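Local structure of RickCE (Rickettsia bellii, 5HAM) at residues P31-R36 with P181-K186; N171-D176 with P195-E200. The protein is a CE-clan effector protease of Rickettsia that probably acts as a deubiquitinase, represented here by a fragment that includes its catalytic domain. One frame throughout, in Å; residues are numbered along the deposited sequence.

Interaction 1: P31-R36 with P181-K186; sequences PAITFR and PKLIDK
Leu-183 meets Ile-33 and Phe-35 in a small, buried apolar contact where helix 175-188 packs on the mixed sheet of this CE-clan protease domain, at the edge formed by strand 27-34. The two backbones stay well apart, with 10.0 Å between Phe-35 CA and Leu-183 CA, and the side chains alone bridge the distance. Leu-183 points from the helix toward the sheet. Its CG lies anti to the backbone N (chi1 175°), which carries the isopropyl end outward from the helix, and of its two methyls CD2 does the touching. From the other side, Ile-33 and Phe-35, two residues apart along the strand and its continuation, direct their side chains to the same helix. Ile-33 and Leu-183 come together tip to tip, with Ile-33 CG2 at 4.0 Å and Ile-33 CD1 at 4.1 Å from Leu-183 CD2, so both branches of the isoleucine share one methyl. Phe-35 arrives at a slant, its side chain oblique to that of Leu-183.

The same cluster takes in more of the fold. Ile-33 packs on Ile-138 and Ile-140 of the neighbouring strand 135-141 and on Ile-120 of helix 96-130, while Phe-35 also rests on Ile-140 and Leu-180. Further along the helix, Lys-186 makes a salt bridge to Glu-118 of helix 96-130. On the ring itself the far end makes the contact: Phe-35 CZ sits 3.8 Å from Leu-183 CD2.

Interaction 2: N171-D176 with P195-E200; sequences NSINYD and PIIIDE
Asp-199, the last residue of edge strand 196-199, accepts a hydrogen bond from the turn that leads toward helix 175-188, within the beta-alpha-beta unit formed with strand 160-166. This one direct hydrogen bond between the segments runs from Ile-173 N to Asp-199 OD2, 2.9 Å long and nearly straight at 165°. The N-H approaches from above the carboxylate, 42° out of its plane. Asp-199 CG stands anti to its own backbone N (chi1 -170°), which extends the carboxylate from the strand to the turn. OD1 of the same group accepts from Gln-201 N. A water 2.8 Å from Asp-199 OD1 and 3.0 Å from Asn-171 O is placed to bridge these two oxygens, though other acceptors compete for its protons.

Within the turn, a type I beta turn from Ser-172 to Tyr-175, Ser-172 OG takes a capping bond from Asn-174 N at 2.9 Å. Tyr-175 N donates a hydrogen bond to Ser-172 O.

The apolar part lies beside this polar one: Ile-173 CD1 comes within 3.9 Å of Ile-197 CG2, and Ile-173 also packs on Phe-165 and Leu-180.

N-H donors at both oxygens would favour the charged form of the Asp-199 carboxylate. The Gln-201 N-H helps hold that group in place, while the bond from Ile-173 N joins turn to strand.

How the interactions relate
Helix 175-188 joins the two contacts: interaction 1 uses its middle and interaction 2 the turn that leads into it. Their centres are about 12 Å apart, and they reach the same sheet at its two outermost strands, 27-34 and 196-199. They also touch directly. Pro-181 CD lies 3.2 Å from Ile-173 O, and Ile-184 CD1, one residue beyond Leu-183, lies 3.6 Å from Ile-197 CD1, so adjacent helix residues serve different strands. Near interaction 2, Asn-171 touches His-146, and Asn-171 ND2 is hydrogen-bonded to Asp-167 OD2. CE-clan proteases use a His-Asp(or Asn)-Cys triad; His-146 and Asp-167 are consistent with its first two members, which would put interaction 2 close to the active site.

Interaction 1: P31-R36 with P181-K186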
loop_
_atom_site.group_PDB
_atom_site.type_symbol
_atom_site.label_atom_id
_atom_site.label_comp_id
_atom_site.label_asym_id
_atom_site.label_seq_id
_atom_site.Cartn_x
_atom_site.Cartn_y
_atom_site.Cartn_z
ATOM N N PRO A 31 -1.180 -11.726 1.256
ATOM C CA PRO A 31 -0.918 -10.806 0.146
ATOM C C PRO A 31 -1.203 -9.370 0.578
ATOM O O PRO A 31 -1.948 -9.162 1.529
ATOM C CB PRO A 31 -1.907 -11.262 -0.930
ATOM C CG PRO A 31 -2.907 -12.104 -0.225
ATOM C CD PRO A 31 -2.204 -12.728 0.921
ATOM N N ALA A 32 -0.604 -8.396 -0.096
ATOM C CA ALA A 32 -0.755 -7.003 0.310
ATOM C C ALA A 32 -2.167 -6.472 0.213
ATOM O O ALA A 32 -2.871 -6.712 -0.764
ATOM C CB ALA A 32 0.187 -6.100 -0.492
ATOM N N ILE A 33 -2.570 -5.738 1.240
ATOM C CA ILE A 33 -3.700 -4.846 1.129
ATOM C C ILE A 33 -3.197 -3.565 0.479
ATOM O O ILE A 33 -2.176 -3.019 0.886
ATOM C CB ILE A 33 -4.275 -4.531 2.494
ATOM C CG1 ILE A 33 -5.172 -5.689 2.960
ATOM C CG2 ILE A 33 -5.054 -3.203 2.465
ATOM C CD1 ILE A 33 -5.576 -5.574 4.427
ATOM N N THR A 34 -3.891 -3.103 -0.551
ATOM C CA THR A 34 -3.455 -1.916 -1.283
ATOM C C THR A 34 -4.554 -0.862 -1.370
ATOM O O THR A 34 -5.717 -1.158 -1.646
ATOM C CB THR A 34 -2.957 -2.261 -2.713
ATOM O OG1 THR A 34 -4.045 -2.752 -3.494
ATOM C CG2 THR A 34 -1.889 -3.347 -2.670
ATOM N N PHE A 35 -4.179 0.378 -1.112
ATOM C CA PHE A 35 -5.111 1.476 -1.241
ATOM C C PHE A 35 -4.645 2.387 -2.350
ATOM O O PHE A 35 -3.435 2.588 -2.547
ATOM C CB PHE A 35 -5.148 2.303 0.033
ATOM C CG PHE A 35 -5.668 1.573 1.230
ATOM C CD1 PHE A 35 -7.023 1.308 1.358
ATOM C CD2 PHE A 35 -4.815 1.197 2.252
ATOM C CE1 PHE A 35 -7.512 0.657 2.468
ATOM C CE2 PHE A 35 -5.302 0.545 3.363
ATOM C CZ PHE A 35 -6.653 0.269 3.469
ATOM N N ARG A 36 -5.602 2.959 -3.067
ATOM C CA ARG A 36 -5.282 4.043 -3.960
ATOM C C ARG A 36 -5.004 5.245 -3.066
ATOM O O ARG A 36 -5.473 5.292 -1.925
ATOM C CB ARG A 36 -6.450 4.292 -4.901
ATOM C CG ARG A 36 -6.694 3.135 -5.887
ATOM C CD ARG A 36 -8.193 2.879 -6.078
ATOM N NE ARG A 36 -8.924 4.129 -5.923
ATOM C CZ ARG A 36 -9.967 4.316 -5.124
ATOM N NH1 ARG A 36 -10.506 5.518 -5.077
ATOM N NH2 ARG A 36 -10.472 3.326 -4.388
ATOM N N PRO A 181 -8.211 2.327 8.968
ATOM C CA PRO A 181 -9.185 2.092 10.037
ATOM C C PRO A 181 -10.606 1.953 9.513
ATOM O O PRO A 181 -11.360 1.192 10.101
ATOM C CB PRO A 181 -9.047 3.344 10.914
ATOM C CG PRO A 181 -7.613 3.703 10.766
ATOM C CD PRO A 181 -7.282 3.416 9.311
ATOM N N LYS A 182 -10.957 2.658 8.439
ATOM C CA LYS A 182 -12.263 2.473 7.809
ATOM C C LYS A 182 -12.412 1.052 7.262
ATOM O O LYS A 182 -13.497 0.466 7.316
ATOM C CB LYS A 182 -12.505 3.482 6.674
ATOM C CG LYS A 182 -12.673 4.939 7.115
ATOM C CD LYS A 182 -13.259 5.070 8.518
ATOM C CE LYS A 182 -13.248 6.527 9.014
ATOM N NZ LYS A 182 -13.541 6.624 10.483
ATOM N N LEU A 183 -11.326 0.500 6.725
ATOM C CA LEU A 183 -11.370 -0.859 6.205
ATOM C C LEU A 183 -11.538 -1.839 7.352
ATOM O O LEU A 183 -12.362 -2.741 7.289
ATOM C CB LEU A 183 -10.101 -1.192 5.433
ATOM C CG LEU A 183 -9.990 -2.641 4.952
ATOM C CD1 LEU A 183 -11.097 -2.978 3.934
ATOM C CD2 LEU A 183 -8.606 -2.878 4.368
ATOM N N ILE A 184 -10.757 -1.642 8.405
ATOM C CA ILE A 184 -10.776 -2.556 9.541
ATOM C C ILE A 184 -12.175 -2.606 10.129
ATOM O O ILE A 184 -12.727 -3.682 10.377
ATOM C CB ILE A 184 -9.758 -2.139 10.621
ATOM C CG1 ILE A 184 -8.324 -2.321 10.106
ATOM C CG2 ILE A 184 -9.981 -2.920 11.906
ATOM C CD1 ILE A 184 -7.254 -1.815 11.069
ATOM N N ASP A 185 -12.773 -1.440 10.314
ATOM C CA ASP A 185 -14.123 -1.403 10.872
ATOM C C ASP A 185 -15.193 -1.942 9.907
ATOM O O ASP A 185 -16.143 -2.578 10.337
ATOM C CB ASP A 185 -14.498 -0.011 11.384
ATOM C CG ASP A 185 -15.834 -0.019 12.117
ATOM O OD1 ASP A 185 -15.870 -0.411 13.306
ATOM O OD2 ASP A 185 -16.858 0.332 11.497
ATOM N N LYS A 186 -15.035 -1.704 8.610
ATOM C CA LYS A 186 -15.956 -2.290 7.642
ATOM C C LYS A 186 -15.898 -3.810 7.702
ATOM O O LYS A 186 -16.924 -4.477 7.622
ATOM C CB LYS A 186 -15.646 -1.815 6.221
ATOM C CG LYS A 186 -16.630 -2.315 5.164
ATOM C CD LYS A 186 -16.730 -1.329 3.994
ATOM C CE LYS A 186 -17.963 -1.570 3.123
ATOM N NZ LYS A 186 -17.724 -2.529 1.999
#

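Interaction 2: N171-D176 with P195-E200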
loop_
_atom_site.group_PDB
_atom_site.type_symbol
_atom_site.label_atom_id
_atom_site.label_comp_id
_atom_site.label_asym_id
_atom_site.label_seq_id
_atom_site.Cartn_x
_atom_site.Cartn_y
_atom_site.Cartn_z
ATOM N N ASN A 171 4.112 8.284 9.886
ATOM C CA ASN A 171 2.679 8.600 9.847
ATOM C C ASN A 171 1.908 7.676 10.769
ATOM O O ASN A 171 2.331 6.544 11.009
ATOM C CB ASN A 171 2.106 8.415 8.446
ATOM C CG ASN A 171 2.830 9.220 7.417
ATOM O OD1 ASN A 171 2.740 10.446 7.401
ATOM N ND2 ASN A 171 3.551 8.534 6.534
ATOM N N SER A 172 0.769 8.138 11.272
ATOM C CA SER A 172 -0.073 7.271 12.086
ATOM C C SER A 172 -0.836 6.359 11.135
ATOM O O SER A 172 -0.807 6.559 9.929
ATOM C CB SER A 172 -1.073 8.087 12.906
ATOM O OG SER A 172 -2.199 8.431 12.109
ATOM N N ILE A 173 -1.540 5.379 11.698
ATOM C CA ILE A 173 -2.394 4.472 10.942
ATOM C C ILE A 173 -3.573 5.201 10.280
ATOM O O ILE A 173 -4.273 4.613 9.464
ATOM C CB ILE A 173 -2.920 3.323 11.854
ATOM C CG1 ILE A 173 -3.449 2.154 11.039
ATOM C CG2 ILE A 173 -3.994 3.803 12.832
ATOM C CD1 ILE A 173 -4.108 1.131 11.909
ATOM N N ASN A 174 -3.776 6.480 10.630
ATOM C CA ASN A 174 -4.865 7.298 10.073
ATOM C C ASN A 174 -4.498 8.010 8.796
ATOM O O ASN A 174 -5.301 8.736 8.232
ATOM C CB ASN A 174 -5.324 8.343 11.079
ATOM C CG ASN A 174 -6.007 7.720 12.271
ATOM O OD1 ASN A 174 -6.872 6.857 12.121
ATOM N ND2 ASN A 174 -5.602 8.124 13.459
ATOM N N TYR A 175 -3.259 7.821 8.377
ATOM C CA TYR A 175 -2.754 8.362 7.133
ATOM C C TYR A 175 -3.785 8.365 5.987
ATOM O O TYR A 175 -4.440 7.356 5.709
ATOM C CB TYR A 175 -1.524 7.555 6.720
ATOM C CG TYR A 175 -0.887 8.103 5.494
ATOM C CD1 TYR A 175 -0.083 9.233 5.564
ATOM C CD2 TYR A 175 -1.105 7.517 4.260
ATOM C CE1 TYR A 175 0.504 9.749 4.448
ATOM C CE2 TYR A 175 -0.537 8.033 3.131
ATOM C CZ TYR A 175 0.272 9.154 3.228
ATOM O OH TYR A 175 0.849 9.679 2.103
ATOM N N ASP A 176 -3.917 9.514 5.338
ATOM C CA ASP A 176 -4.736 9.656 4.134
ATOM C C ASP A 176 -6.230 9.352 4.358
ATOM O O ASP A 176 -6.809 8.468 3.714
ATOM C CB ASP A 176 -4.139 8.836 2.971
ATOM C CG ASP A 176 -4.722 9.229 1.621
ATOM O OD1 ASP A 176 -5.114 10.410 1.488
ATOM O OD2 ASP A 176 -4.805 8.357 0.709
ATOM N N PRO A 195 -12.115 -5.085 17.219
ATOM C CA PRO A 195 -10.675 -5.306 17.095
ATOM C C PRO A 195 -9.947 -4.214 17.839
ATOM O O PRO A 195 -10.291 -3.047 17.681
ATOM C CB PRO A 195 -10.419 -5.136 15.591
ATOM C CG PRO A 195 -11.744 -5.260 14.941
ATOM C CD PRO A 195 -12.751 -4.786 15.926
ATOM N N ILE A 196 -8.961 -4.586 18.638
ATOM C CA ILE A 196 -8.099 -3.607 19.274
ATOM C C ILE A 196 -6.955 -3.232 18.339
ATOM O O ILE A 196 -6.276 -4.092 17.778
ATOM C CB ILE A 196 -7.521 -4.159 20.567
ATOM C CG1 ILE A 196 -8.595 -4.189 21.636
ATOM C CG2 ILE A 196 -6.344 -3.315 21.025
ATOM C CD1 ILE A 196 -8.239 -5.071 22.808
ATOM N N ILE A 197 -6.754 -1.937 18.164
ATOM C CA ILE A 197 -5.702 -1.447 17.300
ATOM C C ILE A 197 -4.552 -0.841 18.098
ATOM O O ILE A 197 -4.743 0.046 18.933
ATOM C CB ILE A 197 -6.259 -0.423 16.313
ATOM C CG1 ILE A 197 -7.172 -1.137 15.317
ATOM C CG2 ILE A 197 -5.128 0.349 15.616
ATOM C CD1 ILE A 197 -7.763 -0.220 14.292
ATOM N N ILE A 198 -3.358 -1.360 17.856
ATOM C CA ILE A 198 -2.154 -0.806 18.445
ATOM C C ILE A 198 -1.305 -0.180 17.347
ATOM O O ILE A 198 -0.834 -0.871 16.444
ATOM C CB ILE A 198 -1.348 -1.881 19.178
ATOM C CG1 ILE A 198 -2.169 -2.455 20.341
ATOM C CG2 ILE A 198 -0.045 -1.296 19.682
ATOM C CD1 ILE A 198 -1.634 -3.784 20.858
ATOM N N ASP A 199 -1.148 1.137 17.411
ATOM C CA ASP A 199 -0.345 1.869 16.440
ATOM C C ASP A 199 1.002 2.183 17.066
ATOM O O ASP A 199 1.079 2.983 17.996
ATOM C CB ASP A 199 -1.063 3.159 16.034
ATOM C CG ASP A 199 -0.405 3.869 14.847
ATOM O OD1 ASP A 199 0.570 3.336 14.269
ATOM O OD2 ASP A 199 -0.883 4.969 14.479
ATOM N N GLU A 200 2.054 1.551 16.554
ATOM C CA GLU A 200 3.388 1.678 17.132
ATOM C C GLU A 200 3.892 3.083 16.939
ATOM O O GLU A 200 4.773 3.539 17.685
ATOM C CB GLU A 200 4.370 0.704 16.479
ATOM C CG GLU A 200 4.008 -0.759 16.664
ATOM C CD GLU A 200 4.334 -1.269 18.059
ATOM O OE1 GLU A 200 3.399 -1.680 18.779
ATOM O OE2 GLU A 200 5.523 -1.262 18.437
HETATM O O HOH W 1 2.617 3.975 12.526
#